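Local coordinates for uncharacterized protein AF_1796 (Archaeoglobus fulgidus, PDB 1VIM) that is uncharacterized but, as a SIS-family protein of the PHI subfamily, probably binds a carbohydrate derivative and may act as a sugar-phosphate isomerase, at residues A[49-54]-A[82-87]. Residues are numbered along the deposited sequence; the frame is centred on the assembly and turned at random.
Sequences SIFVIG and TVTPRI. With FMT (formic acid), chain G.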
loop_
_atom_site.group_PDB
_atom_site.type_symbol
_atom_site.label_atom_id
_atom_site.label_comp_id
_atom_site.label_asym_id
_atom_site.label_seq_id
_atom_site.Cartn_x
_atom_site.Cartn_y
_atom_site.Cartn_z
ATOM N N SER A 49 -16.132 -13.728 -8.207
ATOM C CA SER A 49 -15.547 -12.533 -7.617
ATOM C C SER A 49 -14.704 -11.828 -8.654
ATOM O O SER A 49 -14.365 -12.409 -9.681
ATOM C CB SER A 49 -14.708 -12.828 -6.383
ATOM O OG SER A 49 -15.230 -13.806 -5.527
ATOM N N ILE A 50 -14.433 -10.550 -8.395
ATOM C CA ILE A 50 -13.744 -9.679 -9.325
ATOM C C ILE A 50 -12.395 -9.341 -8.719
ATOM O O ILE A 50 -12.295 -8.990 -7.540
ATOM C CB ILE A 50 -14.557 -8.380 -9.579
ATOM C CG1 ILE A 50 -15.960 -8.739 -10.092
ATOM C CG2 ILE A 50 -13.811 -7.455 -10.552
ATOM C CD1 ILE A 50 -17.073 -8.108 -9.297
ATOM N N PHE A 51 -11.362 -9.459 -9.548
ATOM C CA PHE A 51 -10.025 -9.065 -9.155
ATOM C C PHE A 51 -9.606 -7.927 -10.061
ATOM O O PHE A 51 -9.928 -7.960 -11.271
ATOM C CB PHE A 51 -9.053 -10.232 -9.336
ATOM C CG PHE A 51 -9.256 -11.380 -8.365
ATOM C CD1 PHE A 51 -10.405 -12.180 -8.395
ATOM C CD2 PHE A 51 -8.264 -11.702 -7.440
ATOM C CE1 PHE A 51 -10.567 -13.231 -7.493
ATOM C CE2 PHE A 51 -8.407 -12.767 -6.570
ATOM C CZ PHE A 51 -9.553 -13.515 -6.575
ATOM N N VAL A 52 -8.885 -6.935 -9.528
ATOM C CA VAL A 52 -8.440 -5.812 -10.364
ATOM C C VAL A 52 -6.935 -5.642 -10.291
ATOM O O VAL A 52 -6.307 -5.951 -9.254
ATOM C CB VAL A 52 -9.120 -4.479 -10.008
ATOM C CG1 VAL A 52 -10.630 -4.649 -9.985
ATOM C CG2 VAL A 52 -8.567 -3.931 -8.698
ATOM N N ILE A 53 -6.338 -5.149 -11.381
ATOM C CA ILE A 53 -4.896 -4.888 -11.378
ATOM C C ILE A 53 -4.547 -3.747 -12.305
ATOM O O ILE A 53 -5.103 -3.642 -13.403
ATOM C CB ILE A 53 -4.069 -6.152 -11.748
ATOM C CG1 ILE A 53 -2.558 -5.858 -11.641
ATOM C CG2 ILE A 53 -4.412 -6.652 -13.166
ATOM C CD1 ILE A 53 -1.701 -7.075 -11.775
ATOM N N GLY A 54 -3.621 -2.896 -11.860
ATOM C CA GLY A 54 -2.885 -1.992 -12.733
ATOM C C GLY A 54 -1.560 -1.688 -12.086
ATOM O O GLY A 54 -1.399 -1.932 -10.886
ATOM N N THR A 82 -3.394 -7.512 0.673
ATOM C CA THR A 82 -3.275 -8.419 1.809
ATOM C C THR A 82 -4.315 -9.526 1.842
ATOM O O THR A 82 -3.956 -10.694 2.019
ATOM C CB THR A 82 -3.394 -7.617 3.095
ATOM O OG1 THR A 82 -2.380 -6.608 3.126
ATOM C CG2 THR A 82 -3.107 -8.480 4.340
ATOM N N VAL A 83 -5.602 -9.177 1.736
ATOM C CA VAL A 83 -6.653 -10.180 1.968
ATOM C C VAL A 83 -7.162 -10.833 0.686
ATOM O O VAL A 83 -8.114 -11.627 0.710
ATOM C CB VAL A 83 -7.831 -9.622 2.834
ATOM C CG1 VAL A 83 -7.275 -9.007 4.075
ATOM C CG2 VAL A 83 -8.681 -8.602 2.042
ATOM N N THR A 84 -6.463 -10.615 -0.423
ATOM C CA THR A 84 -6.851 -11.204 -1.700
ATOM C C THR A 84 -6.609 -12.706 -1.699
ATOM O O THR A 84 -5.480 -13.150 -1.487
ATOM C CB THR A 84 -6.036 -10.546 -2.790
ATOM O OG1 THR A 84 -6.384 -9.145 -2.783
ATOM C CG2 THR A 84 -6.386 -11.115 -4.188
ATOM N N PRO A 85 -7.644 -13.501 -1.952
ATOM C CA PRO A 85 -7.473 -14.952 -1.967
ATOM C C PRO A 85 -7.095 -15.469 -3.360
ATOM O O PRO A 85 -6.965 -14.689 -4.310
ATOM C CB PRO A 85 -8.875 -15.432 -1.590
ATOM C CG PRO A 85 -9.795 -14.465 -2.352
ATOM C CD PRO A 85 -9.050 -13.102 -2.172
ATOM N N ARG A 86 -6.921 -16.792 -3.441
ATOM C CA ARG A 86 -6.648 -17.464 -4.706
ATOM C C ARG A 86 -7.655 -17.093 -5.800
ATOM O O ARG A 86 -8.870 -17.248 -5.627
ATOM C CB ARG A 86 -6.737 -18.979 -4.437
ATOM C CG ARG A 86 -6.553 -19.808 -5.659
ATOM C CD ARG A 86 -6.780 -21.303 -5.429
ATOM N NE ARG A 86 -5.691 -21.880 -4.646
ATOM C CZ ARG A 86 -4.543 -22.325 -5.160
ATOM N NH1 ARG A 86 -4.308 -22.254 -6.460
ATOM N NH2 ARG A 86 -3.613 -22.824 -4.358
ATOM N N ILE A 87 -7.164 -16.654 -6.943
ATOM C CA ILE A 87 -8.062 -16.468 -8.085
ATOM C C ILE A 87 -8.395 -17.841 -8.725
ATOM O O ILE A 87 -7.568 -18.760 -8.728
ATOM C CB ILE A 87 -7.445 -15.490 -9.115
ATOM C CG1 ILE A 87 -8.522 -14.967 -10.080
ATOM C CG2 ILE A 87 -6.243 -16.141 -9.850
ATOM C CD1 ILE A 87 -8.035 -13.833 -11.003
HETATM C C FMT G . -4.369 -14.516 -6.612
HETATM O O1 FMT G . -4.392 -15.737 -6.781
HETATM O O2 FMT G . -3.345 -13.817 -6.545
#
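Phe51 reaches off strand 50-53, between strands 76-78 and 92-96 of the parallel sheet, and pushes its ring into the loop 82-87. Ile87 lies across one face: its CG1 sits 3.7 Å from the centroid of the Phe51 ring, only 11° off the normal, a clear CH-pi contact. Ile87 CG1 is anti to its own backbone nitrogen (chi1 -163°), and the extended chain carries Ile87 CD1 on toward the root of the ring, 3.8 Å from Phe51 CG. The far end of the ring meets backbone. Pro85 O comes in at the edge, in the ring plane, 3.3 Å from Phe51 CE2, where the positive rim of an aromatic ring suits a carbonyl oxygen. Thr84 turns its methyl to the ring, CG2 lying 3.5 Å from Phe51 CE2, while its hydroxyl bonds to Val78 O at the end of the neighbouring strand. Tyr77 meets the ring too, their planes inclined at about 50°. Just beyond, Ile87 N donates a nearly straight 2.9 Å hydrogen bond to O1 of a formic acid, probably from the crystallisation liquor. Replacing Phe51 by an alanine is likely to leave a gap beside Ile87 CG1 and Thr84 CG2 and to strip Pro85 O of its aromatic edge. With no hydrogen bond between the two segments, the Phe51 side chain joins them by apolar packing, a CH-pi contact over one face and a carbonyl oxygen at the edge.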